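Local coordinates for uncharacterized conserved protein (Methanopyrus kandleri AV19, PDB 2QYA), which is of unknown function and belongs to the DUF424 family of conserved proteins, at residues G28-Y33 and T37-E42; R54-I59 and C82-D87. The protein carries 2 engineered substitutions. One frame throughout, in Å; residues are numbered along the deposited sequence.

Contact 1 of 2, residues G28-Y33 and T37-E42; sequences GVELKY and TLHISE
Ile40 lays its CD1 over Leu31, 3.8 Å from Leu31 CD1, the two side chains crossing at a slant. The contact is an antiparallel beta hairpin, strands 30-33 and 36-39, that stands apart from the main sheet. Leu31 and Leu38 form a hydrogen-bonded pair: Leu31 N gives to Leu38 O at 2.8 Å, and Leu38 N to Leu31 O at 2.7 Å with a nearly straight N-H...O angle of 172°. The ladder continues past the strands. Ile40 N bonds to Val29 O, and Gly28 N closes the open end on Ile40 O. Ile40 is also the centre of an inverse gamma turn. With CG1 set beside its own backbone N (chi1 -32°), Ile40 brings CG1 to 3.7 Å from Val29 CG1, the two side chains side by side. A serine in place of Ile40 would probably take from Leu31 and Val29 the apolar contact of CD1 and CG1 and open a gap beside them. Leu31 also touches Val102, and Leu38 and Ile40 both touch Tyr45, so this face meets other loops of the chain. Leu38 and His39 pack on Glu69 of the second subunit. The other face carries Glu30, Lys32, Thr37 and His39. Here Glu30 and His39 are a non-hydrogen-bonded pair whose side chains run the same way. The carboxylate stands almost upright to the imidazole, at 85°. Glu30 OE1 lies 3.4 Å from Thr37 CG2, and Glu30 OE2 meets the ring edge in plane, 3.2 Å from His39 CD2.

Contact 2 of 2, residues R54-I59 and C82-D87; sequences RAAKKI and CSVVVD
Val84 CG1 fits against Ala55 and Ala56 where two helices, 52-66 and 79-87, pack across each other on the mixed beta sheet. The axes of residues 54-59 and 82-87 cross at -54° and approach to 8.6 Å, a close approach that goes with the two small alanines on the facing side. Along residues 82-87, Val84 is the first to touch the other helix, and it carries the contact. Val84 CG1 lies opposite the backbone N (chi1 169°), which extends this methyl to 3.9 Å from Ala55 CB. Val84 CG2, set beside the backbone N, is 4.1 Å from Ala55 CB. The backbone of the valine takes part too, with Val84 O 4.0 Å from Ala56 CB. Val85 leans away from residues 54-59 and packs on Leu21, Val105 and Met107 of the sheet. Leu21 also receives Ala55, Ile59 and Val84, so one strand residue sits beneath both helices. Asp87 comes last, its CB 4.5 Å from Ala56 CB at the exposed border of the contact. No hydrogen bond joins the two segments. The tightest approach is to the backbone, with Val84 CG1 3.5 Å from Ala56 N.

From the N terminus, the chain first runs through strands 6-13 and 16-23 of the mixed sheet. Contact 1 then closes a short loop, with three residues between its segments. The chain next adds strand 48-50 to the edge of the sheet and enters helix 52-66, where contact 2 opens. Contact 2 closes a longer loop of 22 residues that includes strand 71-77. The two contacts follow in series and neither nest nor cross. The centres of contact 1 and contact 2 lie about 22 Å apart, and the nearest atoms of contact 1 and contact 2 about 11 Å apart. Contact 1 holds together a peripheral hairpin that reaches the second subunit. Contact 2 joins two helices over the sheet, nearer the centre of the chain.

Contact 1 of 2, residues G28-Y33 and T37-E42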
loop_
_atom_site.group_PDB
_atom_site.type_symbol
_atom_site.label_atom_id
_atom_site.label_comp_id
_atom_site.label_asym_id
_atom_site.label_seq_id
_atom_site.Cartn_x
_atom_site.Cartn_y
_atom_site.Cartn_z
ATOM N N GLY A 28 17.103 -11.215 -0.896
ATOM C CA GLY A 28 17.776 -11.988 0.145
ATOM C C GLY A 28 19.065 -11.407 0.708
ATOM O O GLY A 28 19.846 -12.126 1.330
ATOM N N VAL A 29 19.309 -10.118 0.494
ATOM C CA VAL A 29 20.497 -9.466 1.061
ATOM C C VAL A 29 20.109 -8.648 2.307
ATOM O O VAL A 29 18.923 -8.448 2.586
ATOM C CB VAL A 29 21.270 -8.622 -0.008
ATOM C CG1 VAL A 29 20.826 -7.180 -0.002
ATOM C CG2 VAL A 29 22.763 -8.695 0.223
ATOM N N GLU A 30 21.106 -8.224 3.077
ATOM C CA GLU A 30 20.871 -7.355 4.226
ATOM C C GLU A 30 21.567 -6.014 4.050
ATOM O O GLU A 30 22.744 -5.948 3.690
ATOM C CB GLU A 30 21.293 -8.024 5.537
ATOM C CG GLU A 30 20.313 -9.099 5.996
ATOM C CD GLU A 30 20.479 -9.497 7.461
ATOM O OE1 GLU A 30 21.148 -8.760 8.235
ATOM O OE2 GLU A 30 19.921 -10.560 7.832
ATOM N N LEU A 31 20.817 -4.945 4.276
ATOM C CA LEU A 31 21.365 -3.611 4.146
ATOM C C LEU A 31 21.339 -2.931 5.495
ATOM O O LEU A 31 20.320 -2.940 6.197
ATOM C CB LEU A 31 20.593 -2.779 3.112
ATOM C CG LEU A 31 20.267 -3.359 1.729
ATOM C CD1 LEU A 31 19.428 -2.356 0.958
ATOM C CD2 LEU A 31 21.529 -3.715 0.951
ATOM N N LYS A 32 22.474 -2.347 5.850
ATOM C CA LYS A 32 22.618 -1.638 7.106
ATOM C C LYS A 32 22.680 -0.147 6.822
ATOM O O LYS A 32 23.391 0.283 5.917
ATOM C CB LYS A 32 23.876 -2.112 7.840
ATOM C CG LYS A 32 23.645 -3.291 8.789
ATOM C CD LYS A 32 24.967 -3.835 9.349
ATOM C CE LYS A 32 24.837 -4.360 10.790
ATOM N NZ LYS A 32 23.868 -5.501 10.932
ATOM N N TYR A 33 21.915 0.642 7.570
ATOM C CA TYR A 33 22.010 2.093 7.444
ATOM C C TYR A 33 21.565 2.823 8.721
ATOM O O TYR A 33 20.468 2.590 9.243
ATOM C CB TYR A 33 21.286 2.589 6.172
ATOM C CG TYR A 33 19.831 2.961 6.356
ATOM C CD1 TYR A 33 18.872 1.993 6.649
ATOM C CD2 TYR A 33 19.418 4.289 6.235
ATOM C CE1 TYR A 33 17.543 2.343 6.826
ATOM C CE2 TYR A 33 18.092 4.648 6.409
ATOM C CZ TYR A 33 17.162 3.673 6.707
ATOM O OH TYR A 33 15.846 4.029 6.881
ATOM N N THR A 37 18.718 -2.393 10.117
ATOM C CA THR A 37 18.956 -3.598 9.324
ATOM C C THR A 37 17.737 -3.779 8.453
ATOM O O THR A 37 16.631 -3.999 8.957
ATOM C CB THR A 37 19.102 -4.863 10.194
ATOM O OG1 THR A 37 19.537 -4.506 11.513
ATOM C CG2 THR A 37 20.082 -5.846 9.557
ATOM N N LEU A 38 17.927 -3.649 7.149
ATOM C CA LEU A 38 16.874 -4.005 6.222
ATOM C C LEU A 38 17.141 -5.399 5.676
ATOM O O LEU A 38 18.204 -5.678 5.130
ATOM C CB LEU A 38 16.712 -2.967 5.095
ATOM C CG LEU A 38 15.650 -3.265 4.014
ATOM C CD1 LEU A 38 14.233 -3.495 4.578
ATOM C CD2 LEU A 38 15.623 -2.204 2.912
ATOM N N HIS A 39 16.159 -6.268 5.865
ATOM C CA HIS A 39 16.145 -7.595 5.257
ATOM C C HIS A 39 15.351 -7.520 3.954
ATOM O O HIS A 39 14.148 -7.258 3.974
ATOM C CB HIS A 39 15.504 -8.605 6.222
ATOM C CG HIS A 39 16.029 -8.512 7.622
ATOM N ND1 HIS A 39 15.402 -7.777 8.604
ATOM C CD2 HIS A 39 17.133 -9.047 8.199
ATOM C CE1 HIS A 39 16.089 -7.873 9.729
ATOM N NE2 HIS A 39 17.142 -8.640 9.511
ATOM N N ILE A 40 16.026 -7.711 2.825
ATOM C CA ILE A 40 15.332 -7.735 1.530
ATOM C C ILE A 40 14.699 -9.128 1.370
ATOM O O ILE A 40 15.170 -9.966 0.596
ATOM C CB ILE A 40 16.248 -7.365 0.320
ATOM C CG1 ILE A 40 17.328 -6.351 0.699
ATOM C CG2 ILE A 40 15.442 -6.835 -0.830
ATOM C CD1 ILE A 40 16.841 -5.052 1.314
ATOM N N SER A 41 13.620 -9.346 2.123
ATOM C CA SER A 41 13.032 -10.676 2.328
ATOM C C SER A 41 12.049 -11.058 1.245
ATOM O O SER A 41 11.301 -10.215 0.759
ATOM C CB SER A 41 12.342 -10.762 3.704
ATOM O OG SER A 41 11.116 -10.037 3.735
ATOM N N GLU A 42 12.058 -12.348 0.909
ATOM C CA GLU A 42 11.222 -12.942 -0.138
ATOM C C GLU A 42 9.726 -12.616 -0.034
ATOM O O GLU A 42 9.107 -12.256 -1.048
ATOM C CB GLU A 42 11.459 -14.460 -0.244
ATOM C CG GLU A 42 10.338 -15.229 -0.961
ATOM C CD GLU A 42 10.834 -16.304 -1.952
ATOM O OE1 GLU A 42 12.050 -16.330 -2.284
ATOM O OE2 GLU A 42 9.980 -17.111 -2.417
#

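Contact 2 of 2, residues R54-I59 and C82-D87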
loop_
_atom_site.group_PDB
_atom_site.type_symbol
_atom_site.label_atom_id
_atom_site.label_comp_id
_atom_site.label_asym_id
_atom_site.label_seq_id
_atom_site.Cartn_x
_atom_site.Cartn_y
_atom_site.Cartn_z
ATOM N N ARG A 54 10.430 -3.712 -19.989
ATOM C CA ARG A 54 9.106 -4.294 -19.760
ATOM C C ARG A 54 8.533 -3.874 -18.407
ATOM O O ARG A 54 7.333 -3.660 -18.294
ATOM C CB ARG A 54 9.099 -5.828 -19.912
ATOM C CG ARG A 54 7.682 -6.372 -20.196
ATOM C CD ARG A 54 7.592 -7.901 -20.480
ATOM N NE ARG A 54 6.198 -8.383 -20.613
ATOM C CZ ARG A 54 5.334 -8.042 -21.586
ATOM N NH1 ARG A 54 4.100 -8.566 -21.600
ATOM N NH2 ARG A 54 5.677 -7.175 -22.543
ATOM N N ALA A 55 9.381 -3.758 -17.395
ATOM C CA ALA A 55 8.914 -3.260 -16.094
ATOM C C ALA A 55 8.347 -1.830 -16.205
ATOM O O ALA A 55 7.229 -1.570 -15.750
ATOM C CB ALA A 55 10.016 -3.351 -15.043
ATOM N N ALA A 56 9.100 -0.938 -16.861
ATOM C CA ALA A 56 8.652 0.436 -17.128
ATOM C C ALA A 56 7.300 0.505 -17.817
ATOM O O ALA A 56 6.448 1.328 -17.450
ATOM C CB ALA A 56 9.708 1.217 -17.933
ATOM N N LYS A 57 7.093 -0.373 -18.806
ATOM C CA LYS A 57 5.809 -0.434 -19.511
ATOM C C LYS A 57 4.675 -0.833 -18.550
ATOM O O LYS A 57 3.635 -0.176 -18.523
ATOM C CB LYS A 57 5.909 -1.372 -20.716
ATOM C CG LYS A 57 4.601 -1.698 -21.404
ATOM C CD LYS A 57 4.817 -2.350 -22.783
ATOM C CE LYS A 57 3.478 -2.797 -23.417
ATOM N NZ LYS A 57 2.954 -4.061 -22.766
ATOM N N LYS A 58 4.879 -1.894 -17.767
ATOM C CA LYS A 58 3.858 -2.350 -16.808
ATOM C C LYS A 58 3.533 -1.302 -15.730
ATOM O O LYS A 58 2.390 -1.181 -15.300
ATOM C CB LYS A 58 4.244 -3.681 -16.147
ATOM C CG LYS A 58 3.389 -4.901 -16.577
ATOM C CD LYS A 58 3.625 -5.312 -18.049
ATOM C CE LYS A 58 2.868 -6.633 -18.461
ATOM N NZ LYS A 58 3.405 -7.876 -17.791
ATOM N N ILE A 59 4.554 -0.592 -15.282
ATOM C CA ILE A 59 4.408 0.471 -14.283
ATOM C C ILE A 59 3.564 1.604 -14.841
ATOM O O ILE A 59 2.584 1.987 -14.224
ATOM C CB ILE A 59 5.803 0.953 -13.730
ATOM C CG1 ILE A 59 6.067 0.329 -12.382
ATOM C CG2 ILE A 59 5.867 2.436 -13.557
ATOM C CD1 ILE A 59 6.227 -1.102 -12.435
ATOM N N CYS A 82 15.202 1.804 -9.722
ATOM C CA CYS A 82 14.911 3.236 -9.719
ATOM C C CYS A 82 14.965 3.822 -11.127
ATOM O O CYS A 82 14.178 4.726 -11.468
ATOM C CB CYS A 82 15.802 3.967 -8.726
ATOM S SG CYS A 82 15.369 3.475 -7.048
ATOM N N SER A 83 15.847 3.264 -11.953
ATOM C CA SER A 83 15.963 3.672 -13.351
ATOM C C SER A 83 14.693 3.321 -14.105
ATOM O O SER A 83 14.313 4.015 -15.036
ATOM C CB SER A 83 17.198 3.032 -14.012
ATOM O OG SER A 83 16.867 1.777 -14.585
ATOM N N VAL A 84 14.030 2.245 -13.680
ATOM C CA VAL A 84 12.707 1.888 -14.202
ATOM C C VAL A 84 11.686 2.963 -13.870
ATOM O O VAL A 84 10.879 3.339 -14.718
ATOM C CB VAL A 84 12.204 0.511 -13.650
ATOM C CG1 VAL A 84 10.715 0.304 -13.985
ATOM C CG2 VAL A 84 13.043 -0.646 -14.228
ATOM N N VAL A 85 11.695 3.441 -12.627
ATOM C CA VAL A 85 10.740 4.471 -12.223
ATOM C C VAL A 85 10.957 5.756 -13.048
ATOM O O VAL A 85 9.991 6.366 -13.506
ATOM C CB VAL A 85 10.804 4.745 -10.707
ATOM C CG1 VAL A 85 9.811 5.838 -10.328
ATOM C CG2 VAL A 85 10.528 3.454 -9.914
ATOM N N VAL A 86 12.227 6.120 -13.261
ATOM C CA VAL A 86 12.619 7.284 -14.082
ATOM C C VAL A 86 12.180 7.057 -15.527
ATOM O O VAL A 86 11.559 7.933 -16.158
ATOM C CB VAL A 86 14.186 7.573 -14.027
ATOM C CG1 VAL A 86 14.607 8.739 -14.961
ATOM C CG2 VAL A 86 14.642 7.868 -12.656
ATOM N N ASP A 87 12.471 5.871 -16.055
ATOM C CA ASP A 87 12.164 5.631 -17.456
ATOM C C ASP A 87 10.684 5.544 -17.743
ATOM O O ASP A 87 10.259 5.696 -18.891
ATOM C CB ASP A 87 12.859 4.387 -17.985
ATOM C CG ASP A 87 13.430 4.602 -19.352
ATOM O OD1 ASP A 87 14.669 4.777 -19.436
ATOM O OD2 ASP A 87 12.653 4.639 -20.336
#